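NAD(P)-dependent oxidoreductase (Pseudomonas putida, PDB 7A3W) probably reduces imines with NADPH, acting in conjugate reduction and reductive amination. Local coordinates at residues E60-S65 and L89-K94; S12-G17 and N66-C71; A227-A232 and D285-F290. One frame throughout, in Å; residues are numbered along the deposited sequence.

Contacts 1 and 2 are neighbours in the NADPH-binding domain, with centres about 12 Å apart. Their segments alternate along the chain: strand 10-14 comes first, then helix 58-64, strand 67-70 and the loop 89-94. They also touch: Ser-12 OG of contact 2 lies 2.6 Å from Ala-61 O of contact 1, a probable hydrogen bond. Contact 3 follows both, in the C-terminal reductive aminase-like domain, its centre about 41 Å from that of contact 2 and 48 Å from that of contact 1. Contact 2 pairs two strands at the cofactor site, contact 1 ties helix 58-64 to the loop before strand 95-98, and contact 3 packs helical segments beyond the chain's centre.

Contact 1: residues E60-S65 and L89-K94; sequences EAINAS and LNMSGK
The flat amide of Asn-63 turns its oxygen toward Leu-89, with OD1 3.7 Å from Leu-89 CD2, and the same oxygen receives a hydrogen bond from a water that also donates to Asn-90 O. The amide thus meets both a methyl and a water-mediated link to the loop. The other flat groups are peptide carbonyls, and here Lys-94 comes over their faces: its NZ stands 58° out of the carbonyl plane of Asn-63 and 52° out of that of Ser-65. Lys-94 NZ lies 3.2 Å from Asn-63 O. To Ser-65 O the same Lys-94 NZ measures 3.0 Å. A third bond, from Lys-94 NZ to Ile-62 O at 3.1 Å, is weak. The chain of Lys-94 is extended as far as CE and bends only at its last torsion (chi4 -57°), which swings the ammonium onto these oxygens. In this Rossmann-type domain they belong to the C-terminal end of helix 58-64 and the residue that follows, so the positive charge would be expected to suit the negative end of the helix dipole. A methionine in place of Lys-94 would probably leave the carbonyls of Asn-63 and Ser-65 without this shared donor and the helix end without its countercharge. Beneath the polar cluster the packing is apolar. Ile-62 directs CG2 at the loop, 4.1 Å from Leu-89 CD2 and 4.4 Å from Met-91 CG, and the lysine chain runs across it at about a right angle, Lys-94 CD 4.0 Å from Ile-62 CG2. Lys-94 closes a type II turn that starts at Met-91, with Gly-93 at positive phi, just before strand 95-98.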
loop_
_atom_site.group_PDB
_atom_site.type_symbol
_atom_site.label_atom_id
_atom_site.label_comp_id
_atom_site.label_asym_id
_atom_site.label_seq_id
_atom_site.Cartn_x
_atom_site.Cartn_y
_atom_site.Cartn_z
ATOM N N GLU B 60 -9.930 -40.544 -6.277
ATOM C CA GLU B 60 -8.643 -41.301 -6.266
ATOM C C GLU B 60 -7.523 -40.404 -5.713
ATOM O O GLU B 60 -6.617 -40.915 -4.992
ATOM C CB GLU B 60 -8.308 -41.811 -7.672
ATOM C CG GLU B 60 -9.306 -42.838 -8.204
ATOM C CD GLU B 60 -9.307 -43.043 -9.715
ATOM O OE1 GLU B 60 -8.562 -42.315 -10.423
ATOM O OE2 GLU B 60 -10.048 -43.936 -10.190
ATOM N N ALA B 61 -7.542 -39.111 -6.038
ATOM C CA ALA B 61 -6.542 -38.161 -5.509
ATOM C C ALA B 61 -6.697 -38.105 -3.981
ATOM O O ALA B 61 -5.686 -38.144 -3.243
ATOM C CB ALA B 61 -6.670 -36.800 -6.176
ATOM N N ILE B 62 -7.933 -38.027 -3.501
ATOM C CA ILE B 62 -8.218 -38.007 -2.030
ATOM C C ILE B 62 -7.725 -39.312 -1.397
ATOM O O ILE B 62 -7.036 -39.248 -0.340
ATOM C CB ILE B 62 -9.713 -37.736 -1.782
ATOM C CG1 ILE B 62 -10.058 -36.309 -2.206
ATOM C CG2 ILE B 62 -10.072 -38.042 -0.336
ATOM C CD1 ILE B 62 -11.535 -36.015 -2.415
ATOM N N ASN B 63 -7.990 -40.452 -2.045
ATOM C CA ASN B 63 -7.635 -41.789 -1.500
ATOM C C ASN B 63 -6.119 -41.947 -1.417
ATOM O O ASN B 63 -5.633 -42.660 -0.489
ATOM C CB ASN B 63 -8.318 -42.889 -2.303
ATOM C CG ASN B 63 -9.789 -42.978 -1.969
ATOM O OD1 ASN B 63 -10.196 -42.616 -0.864
ATOM N ND2 ASN B 63 -10.586 -43.483 -2.898
ATOM N N ALA B 64 -5.368 -41.242 -2.263
ATOM C CA ALA B 64 -3.924 -41.503 -2.465
ATOM C C ALA B 64 -3.083 -40.982 -1.292
ATOM O O ALA B 64 -1.950 -41.454 -1.123
ATOM C CB ALA B 64 -3.496 -40.869 -3.762
ATOM N N SER B 65 -3.569 -40.000 -0.529
ATOM C CA SER B 65 -2.733 -39.240 0.439
ATOM C C SER B 65 -3.501 -38.965 1.733
ATOM O O SER B 65 -4.748 -38.909 1.700
ATOM C CB SER B 65 -2.240 -37.943 -0.187
ATOM O OG SER B 65 -1.655 -38.183 -1.447
ATOM N N LEU B 89 -17.398 -42.118 1.309
ATOM C CA LEU B 89 -15.929 -42.164 1.109
ATOM C C LEU B 89 -15.296 -41.885 2.470
ATOM O O LEU B 89 -15.699 -40.926 3.140
ATOM C CB LEU B 89 -15.501 -41.150 0.049
ATOM C CG LEU B 89 -14.073 -41.324 -0.466
ATOM C CD1 LEU B 89 -13.900 -40.670 -1.825
ATOM C CD2 LEU B 89 -13.068 -40.766 0.514
ATOM N N ASN B 90 -14.378 -42.728 2.914
ATOM C CA ASN B 90 -13.825 -42.612 4.282
ATOM C C ASN B 90 -12.606 -41.703 4.262
ATOM O O ASN B 90 -11.602 -42.102 3.658
ATOM C CB ASN B 90 -13.445 -43.960 4.881
ATOM C CG ASN B 90 -13.124 -43.855 6.356
ATOM O OD1 ASN B 90 -13.162 -42.774 6.937
ATOM N ND2 ASN B 90 -12.771 -44.974 6.961
ATOM N N MET B 91 -12.683 -40.529 4.907
ATOM C CA MET B 91 -11.539 -39.576 4.928
ATOM C C MET B 91 -10.833 -39.623 6.284
ATOM O O MET B 91 -10.016 -38.718 6.566
ATOM C CB MET B 91 -12.010 -38.156 4.626
ATOM C CG MET B 91 -12.623 -38.028 3.244
ATOM S SD MET B 91 -12.821 -36.307 2.804
ATOM C CE MET B 91 -13.861 -36.444 1.354
ATOM N N SER B 92 -11.157 -40.617 7.122
ATOM C CA SER B 92 -10.462 -40.846 8.413
ATOM C C SER B 92 -8.948 -40.715 8.207
ATOM O O SER B 92 -8.417 -41.339 7.269
ATOM C CB SER B 92 -10.826 -42.189 9.012
ATOM O OG SER B 92 -9.892 -42.562 10.014
ATOM N N GLY B 93 -8.287 -39.914 9.048
ATOM C CA GLY B 93 -6.824 -39.760 9.052
ATOM C C GLY B 93 -6.346 -38.770 7.996
ATOM O O GLY B 93 -5.128 -38.564 7.890
ATOM N N LYS B 94 -7.249 -38.188 7.208
ATOM C CA LYS B 94 -6.869 -37.308 6.075
ATOM C C LYS B 94 -7.156 -35.851 6.436
ATOM O O LYS B 94 -8.252 -35.556 6.973
ATOM C CB LYS B 94 -7.624 -37.662 4.795
ATOM C CG LYS B 94 -7.436 -39.063 4.249
ATOM C CD LYS B 94 -8.176 -39.258 2.933
ATOM C CE LYS B 94 -8.114 -40.651 2.360
ATOM N NZ LYS B 94 -6.719 -41.112 2.143
HETATM O O HOH W 1 -10.694 -43.750 1.838
#

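Contact 2: residues S12-G17 and N66-C71; sequences SVLGLG and NLIIIC. With NDP (NADPH dihydro-nicotinamide-adenine-dinucleotide phosphate), chain F.
Ser-12 and Leu-14 are laced to the neighbouring strand by four nearly straight backbone hydrogen bonds, the tight half of this contact. Ser-12 N reaches Leu-67 O and Leu-14 N reaches Ile-69 O, while Ile-69 N and Cys-71 N donate to Ser-12 O and Leu-14 O; all four span 2.8 to 2.9 Å. On the face carrying Ser-12, Leu-14, Ile-68 and Ile-70 the side chains pack closely. Leu-14 CD1 presses on Ile-68 CG2 at 3.6 Å, and Ile-70 lies beside Leu-14, pointing the same way, with Ile-70 CD1 4.0 Å from Leu-14 CB. On the other face Val-13 CG2 and Ile-69 CB are more widely spaced, at 4.4 Å. These two parallel strands, 10-14 and 67-70, adjoin at the centre of the sheet, where the order 3-2-1-4-5 reverses the direction of the crossovers; this is the classic Rossmann site for a dinucleotide, and NADPH is bound at the C-terminal ends of these strands. Beyond Leu-14 the strand pairing ends, and a single water bridges Cys-71 O and the cofactor. It donates to Cys-71 O and to the phosphate oxygen O2N, and Gly-17 N approaches it only through a weak bond. The glycines make this end possible: a CB on Gly-15 would lie 2.3 Å from Cys-71 O, and one on Gly-17 would clash with NADPH O5B. They fit the first two positions of a GxGxxG pattern. Cys-71 turns its sulfur anti to the backbone N (chi1 -162°), bringing Cys-71 SG to 3.6 Å from O4D of the nicotinamide-side ribose. Gly-15 O is buried here without a polar partner in the model.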
loop_
_atom_site.group_PDB
_atom_site.type_symbol
_atom_site.label_atom_id
_atom_site.label_comp_id
_atom_site.label_asym_id
_atom_site.label_seq_id
_atom_site.Cartn_x
_atom_site.Cartn_y
_atom_site.Cartn_z
ATOM N N SER B 12 -1.545 -34.903 -1.988
ATOM C CA SER B 12 -2.402 -34.733 -3.181
ATOM C C SER B 12 -2.678 -33.234 -3.374
ATOM O O SER B 12 -2.783 -32.507 -2.375
ATOM C CB SER B 12 -3.665 -35.538 -3.084
ATOM O OG SER B 12 -3.400 -36.944 -3.062
ATOM N N VAL B 13 -2.677 -32.786 -4.624
ATOM C CA VAL B 13 -3.010 -31.394 -5.025
ATOM C C VAL B 13 -4.142 -31.507 -6.037
ATOM O O VAL B 13 -3.975 -32.220 -7.031
ATOM C CB VAL B 13 -1.783 -30.650 -5.589
ATOM C CG1 VAL B 13 -2.143 -29.269 -6.128
ATOM C CG2 VAL B 13 -0.651 -30.571 -4.552
ATOM N N LEU B 14 -5.260 -30.857 -5.754
ATOM C CA LEU B 14 -6.440 -30.826 -6.649
ATOM C C LEU B 14 -6.574 -29.387 -7.150
ATOM O O LEU B 14 -6.763 -28.489 -6.348
ATOM C CB LEU B 14 -7.687 -31.268 -5.883
ATOM C CG LEU B 14 -7.828 -32.762 -5.612
ATOM C CD1 LEU B 14 -6.790 -33.253 -4.619
ATOM C CD2 LEU B 14 -9.234 -33.066 -5.101
ATOM N N GLY B 15 -6.441 -29.194 -8.456
ATOM C CA GLY B 15 -6.434 -27.884 -9.120
ATOM C C GLY B 15 -5.025 -27.587 -9.557
ATOM O O GLY B 15 -4.152 -27.390 -8.672
ATOM N N LEU B 16 -4.770 -27.611 -10.861
ATOM C CA LEU B 16 -3.407 -27.375 -11.402
ATOM C C LEU B 16 -3.425 -26.134 -12.292
ATOM O O LEU B 16 -2.793 -26.154 -13.356
ATOM C CB LEU B 16 -2.910 -28.608 -12.164
ATOM C CG LEU B 16 -2.913 -29.918 -11.393
ATOM C CD1 LEU B 16 -2.559 -31.072 -12.317
ATOM C CD2 LEU B 16 -1.956 -29.841 -10.205
ATOM N N GLY B 17 -4.076 -25.060 -11.851
ATOM C CA GLY B 17 -3.951 -23.751 -12.513
ATOM C C GLY B 17 -2.617 -23.090 -12.234
ATOM O O GLY B 17 -1.585 -23.808 -11.903
ATOM N N ASN B 66 -2.763 -38.693 2.814
ATOM C CA ASN B 66 -3.381 -38.214 4.084
ATOM C C ASN B 66 -3.311 -36.674 4.155
ATOM O O ASN B 66 -3.848 -36.134 5.117
ATOM C CB ASN B 66 -2.746 -38.875 5.315
ATOM C CG ASN B 66 -1.382 -38.316 5.666
ATOM O OD1 ASN B 66 -0.788 -37.559 4.900
ATOM N ND2 ASN B 66 -0.887 -38.651 6.850
ATOM N N LEU B 67 -2.700 -35.989 3.178
ATOM C CA LEU B 67 -2.732 -34.504 3.081
ATOM C C LEU B 67 -3.211 -34.097 1.682
ATOM O O LEU B 67 -2.548 -34.424 0.699
ATOM C CB LEU B 67 -1.343 -33.923 3.360
ATOM C CG LEU B 67 -1.235 -32.406 3.218
ATOM C CD1 LEU B 67 -2.207 -31.702 4.139
ATOM C CD2 LEU B 67 0.194 -31.945 3.463
ATOM N N ILE B 68 -4.368 -33.462 1.620
ATOM C CA ILE B 68 -5.079 -33.126 0.363
ATOM C C ILE B 68 -5.169 -31.599 0.267
ATOM O O ILE B 68 -5.957 -30.984 1.022
ATOM C CB ILE B 68 -6.483 -33.740 0.341
ATOM C CG1 ILE B 68 -6.559 -35.203 0.797
ATOM C CG2 ILE B 68 -7.094 -33.500 -1.033
ATOM C CD1 ILE B 68 -5.611 -36.157 0.091
ATOM N N ILE B 69 -4.445 -31.007 -0.674
ATOM C CA ILE B 69 -4.374 -29.525 -0.845
ATOM C C ILE B 69 -5.280 -29.148 -2.012
ATOM O O ILE B 69 -5.125 -29.725 -3.086
ATOM C CB ILE B 69 -2.929 -29.065 -1.063
ATOM C CG1 ILE B 69 -2.076 -29.364 0.171
ATOM C CG2 ILE B 69 -2.899 -27.598 -1.451
ATOM C CD1 ILE B 69 -0.598 -29.335 -0.114
ATOM N N ILE B 70 -6.206 -28.231 -1.786
ATOM C CA ILE B 70 -7.193 -27.800 -2.817
ATOM C C ILE B 70 -6.775 -26.416 -3.298
ATOM O O ILE B 70 -6.544 -25.538 -2.457
ATOM C CB ILE B 70 -8.608 -27.746 -2.240
ATOM C CG1 ILE B 70 -8.968 -28.974 -1.412
ATOM C CG2 ILE B 70 -9.619 -27.490 -3.368
ATOM C CD1 ILE B 70 -8.854 -30.282 -2.158
ATOM N N CYS B 71 -6.656 -26.217 -4.594
ATOM C CA CYS B 71 -6.332 -24.894 -5.173
ATOM C C CYS B 71 -7.086 -24.730 -6.487
ATOM O O CYS B 71 -6.469 -24.614 -7.554
ATOM C CB CYS B 71 -4.836 -24.712 -5.362
ATOM S SG CYS B 71 -4.425 -22.965 -5.547
HETATM P PA NDP F . -6.413 -20.552 -12.479
HETATM O O1A NDP F . -5.035 -20.636 -13.071
HETATM O O2A NDP F . -7.562 -19.907 -13.219
HETATM O O5B NDP F . -6.834 -22.052 -12.111
HETATM C C5B NDP F . -8.191 -22.353 -11.737
HETATM C C4B NDP F . -8.227 -23.815 -11.379
HETATM O O4B NDP F . -9.576 -24.180 -10.962
HETATM C C3B NDP F . -7.859 -24.782 -12.510
HETATM O O3B NDP F . -7.278 -25.926 -11.929
HETATM C C2B NDP F . -9.231 -25.064 -13.101
HETATM O O2B NDP F . -9.384 -26.278 -13.847
HETATM C C1B NDP F . -10.006 -25.226 -11.802
HETATM N N9A NDP F . -11.442 -25.146 -11.981
HETATM C C8A NDP F . -12.202 -24.098 -12.426
HETATM N N7A NDP F . -13.482 -24.382 -12.473
HETATM C C5A NDP F . -13.565 -25.678 -11.985
HETATM C C6A NDP F . -14.645 -26.556 -11.780
HETATM N N6A NDP F . -15.924 -26.239 -12.016
HETATM N N1A NDP F . -14.364 -27.780 -11.289
HETATM C C2A NDP F . -13.089 -28.111 -11.044
HETATM N N3A NDP F . -11.992 -27.385 -11.213
HETATM C C4A NDP F . -12.306 -26.165 -11.691
HETATM O O3 NDP F . -6.416 -19.931 -11.010
HETATM P PN NDP F . -5.161 -19.814 -10.003
HETATM O O1N NDP F . -4.499 -18.535 -10.356
HETATM O O2N NDP F . -4.337 -21.067 -10.045
HETATM O O5D NDP F . -5.918 -19.599 -8.625
HETATM C C5D NDP F . -6.463 -20.680 -7.840
HETATM C C4D NDP F . -6.909 -20.124 -6.512
HETATM O O4D NDP F . -5.762 -19.620 -5.774
HETATM C C3D NDP F . -7.923 -18.967 -6.576
HETATM O O3D NDP F . -8.957 -19.192 -5.628
HETATM C C2D NDP F . -7.060 -17.749 -6.306
HETATM O O2D NDP F . -7.828 -16.674 -5.780
HETATM C C1D NDP F . -5.995 -18.304 -5.358
HETATM N N1N NDP F . -4.689 -17.577 -5.418
HETATM C C2N NDP F . -3.968 -17.435 -6.582
HETATM C C3N NDP F . -2.857 -16.618 -6.652
HETATM C C7N NDP F . -2.055 -16.436 -7.897
HETATM O O7N NDP F . -1.165 -15.587 -7.881
HETATM N N7N NDP F . -2.259 -17.187 -8.967
HETATM C C4N NDP F . -2.383 -15.945 -5.423
HETATM C C5N NDP F . -3.190 -16.181 -4.253
HETATM C C6N NDP F . -4.193 -17.034 -4.253
HETATM P P2B NDP F . -8.988 -26.209 -15.413
HETATM O O1X NDP F . -9.719 -24.978 -15.943
HETATM O O2X NDP F . -7.480 -26.210 -15.539
HETATM O O3X NDP F . -9.617 -27.510 -15.866
HETATM O O HOH W 2 -4.518 -23.630 -9.289
#

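Contact 3: residues A227-A232 and D285-F290; sequences ADRIAA and DIASLF
Arg-229 and Asp-285 meet face to face: the guanidinium and carboxylate planes are only 14° apart, although the two side chains cross at about a right angle. Asp-285 OD1 sits 3.2 Å above the guanidinium plane, toward its rim, and 3.4 Å from Arg-229 NE. With the oxygen so far out of plane no N-H points at it, so this salt bridge is one of charge alone. A water donates to Asp-285 OD1 and accepts a weak bond from Arg-229 NE, adding an indirect link. The stacked position leaves the ends of the arginine to other partners: NH1 donates to Asp-234 O and NH2 pairs with Glu-238. Asp-285 is fixed from its own side, because OD2 accepts from Ala-287 N at 2.9 Å in an Asx turn that keeps the carboxylate beside the backbone. Below the charged pair, Arg-229 CB touches Ala-287 CB at 3.9 Å.

The second pair is apolar. With chi1 at -180° the ring of Phe-290 swings away from its own backbone nitrogen and out to the long helix, and Ile-230 covers one face of it. The Ile-230 CG2 methyl stands 3.7 Å from the Phe-290 ring centroid and 19° off the normal, a CH-pi contact, while Ile-230 CD1 reaches Phe-290 CB at 3.5 Å. Ile-230 is thus wedged between the aromatic ring and Ala-287, its CG1 4.2 Å from Ala-287 CB.

The contact joins the C-terminal part of helix 205-232 to residues 285-290, which lead into the short final helix of the reductive aminase-like domain. Away from helix 205-232, Ile-286 and Leu-289 pack on helices 242-258 and 264-278, and Leu-289 also touches Leu-192 of the second subunit.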
loop_
_atom_site.group_PDB
_atom_site.type_symbol
_atom_site.label_atom_id
_atom_site.label_comp_id
_atom_site.label_asym_id
_atom_site.label_seq_id
_atom_site.Cartn_x
_atom_site.Cartn_y
_atom_site.Cartn_z
ATOM N N ALA B 227 -2.629 2.257 13.624
ATOM C CA ALA B 227 -3.126 1.088 14.394
ATOM C C ALA B 227 -2.989 1.381 15.884
ATOM O O ALA B 227 -3.919 1.049 16.622
ATOM C CB ALA B 227 -2.384 -0.169 14.051
ATOM N N ASP B 228 -1.858 1.947 16.318
ATOM C CA ASP B 228 -1.645 2.265 17.759
ATOM C C ASP B 228 -2.655 3.323 18.210
ATOM O O ASP B 228 -3.244 3.170 19.308
ATOM C CB ASP B 228 -0.203 2.640 18.041
ATOM C CG ASP B 228 0.767 1.480 17.917
ATOM O OD1 ASP B 228 0.317 0.330 17.731
ATOM O OD2 ASP B 228 1.961 1.737 18.005
ATOM N N ARG B 229 -2.929 4.322 17.377
ATOM C CA ARG B 229 -3.941 5.359 17.688
ATOM C C ARG B 229 -5.344 4.753 17.744
ATOM O O ARG B 229 -6.098 5.157 18.640
ATOM C CB ARG B 229 -3.900 6.493 16.665
ATOM C CG ARG B 229 -2.766 7.469 16.919
ATOM C CD ARG B 229 -2.762 8.522 15.840
ATOM N NE ARG B 229 -1.785 9.569 16.011
ATOM C CZ ARG B 229 -1.939 10.633 16.803
ATOM N NH1 ARG B 229 -3.035 10.783 17.532
ATOM N NH2 ARG B 229 -0.978 11.538 16.869
ATOM N N ILE B 230 -5.710 3.878 16.804
ATOM C CA ILE B 230 -7.073 3.261 16.744
ATOM C C ILE B 230 -7.250 2.378 17.987
ATOM O O ILE B 230 -8.294 2.456 18.616
ATOM C CB ILE B 230 -7.301 2.498 15.422
ATOM C CG1 ILE B 230 -7.285 3.438 14.210
ATOM C CG2 ILE B 230 -8.583 1.681 15.463
ATOM C CD1 ILE B 230 -6.953 2.755 12.884
ATOM N N ALA B 231 -6.217 1.626 18.365
ATOM C CA ALA B 231 -6.219 0.765 19.568
ATOM C C ALA B 231 -6.507 1.629 20.800
ATOM O O ALA B 231 -7.251 1.151 21.672
ATOM C CB ALA B 231 -4.908 0.040 19.725
ATOM N N ALA B 232 -5.911 2.830 20.873
ATOM C CA ALA B 232 -5.985 3.743 22.036
ATOM C C ALA B 232 -7.174 4.705 21.898
ATOM O O ALA B 232 -7.406 5.464 22.833
ATOM C CB ALA B 232 -4.688 4.484 22.186
ATOM N N ASP B 285 -6.323 13.469 13.866
ATOM C CA ASP B 285 -5.387 12.606 13.110
ATOM C C ASP B 285 -6.154 11.810 12.047
ATOM O O ASP B 285 -7.349 11.481 12.238
ATOM C CB ASP B 285 -4.661 11.648 14.047
ATOM C CG ASP B 285 -3.479 10.946 13.400
ATOM O OD1 ASP B 285 -2.386 11.558 13.373
ATOM O OD2 ASP B 285 -3.665 9.796 12.927
ATOM N N ILE B 286 -5.458 11.465 10.975
ATOM C CA ILE B 286 -6.015 10.710 9.825
ATOM C C ILE B 286 -6.472 9.322 10.287
ATOM O O ILE B 286 -7.374 8.793 9.645
ATOM C CB ILE B 286 -5.002 10.657 8.658
ATOM C CG1 ILE B 286 -5.690 10.230 7.354
ATOM C CG2 ILE B 286 -3.777 9.803 8.994
ATOM C CD1 ILE B 286 -6.608 11.278 6.800
ATOM N N ALA B 287 -5.915 8.776 11.368
ATOM C CA ALA B 287 -6.359 7.476 11.924
ATOM C C ALA B 287 -7.862 7.527 12.253
ATOM O O ALA B 287 -8.499 6.485 12.197
ATOM C CB ALA B 287 -5.514 7.088 13.110
ATOM N N SER B 288 -8.430 8.699 12.536
ATOM C CA SER B 288 -9.864 8.856 12.900
ATOM C C SER B 288 -10.768 8.353 11.764
ATOM O O SER B 288 -11.955 8.139 12.021
ATOM C CB SER B 288 -10.164 10.285 13.263
ATOM O OG SER B 288 -10.070 11.134 12.133
ATOM N N LEU B 289 -10.253 8.220 10.537
ATOM C CA LEU B 289 -11.066 7.700 9.406
ATOM C C LEU B 289 -11.595 6.299 9.759
ATOM O O LEU B 289 -12.708 5.989 9.358
ATOM C CB LEU B 289 -10.234 7.631 8.129
ATOM C CG LEU B 289 -10.363 8.812 7.178
ATOM C CD1 LEU B 289 -10.073 10.133 7.870
ATOM C CD2 LEU B 289 -9.431 8.603 6.003
ATOM N N PHE B 290 -10.836 5.497 10.512
ATOM C CA PHE B 290 -11.280 4.145 10.926
ATOM C C PHE B 290 -12.636 4.248 11.632
ATOM O O PHE B 290 -13.539 3.479 11.291
ATOM C CB PHE B 290 -10.259 3.469 11.827
ATOM C CG PHE B 290 -10.643 2.091 12.283
ATOM C CD1 PHE B 290 -11.446 1.906 13.398
ATOM C CD2 PHE B 290 -10.166 0.965 11.630
ATOM C CE1 PHE B 290 -11.767 0.635 13.842
ATOM C CE2 PHE B 290 -10.479 -0.310 12.078
ATOM C CZ PHE B 290 -11.272 -0.477 13.188
HETATM O O HOH W 3 -0.291 10.144 13.464
#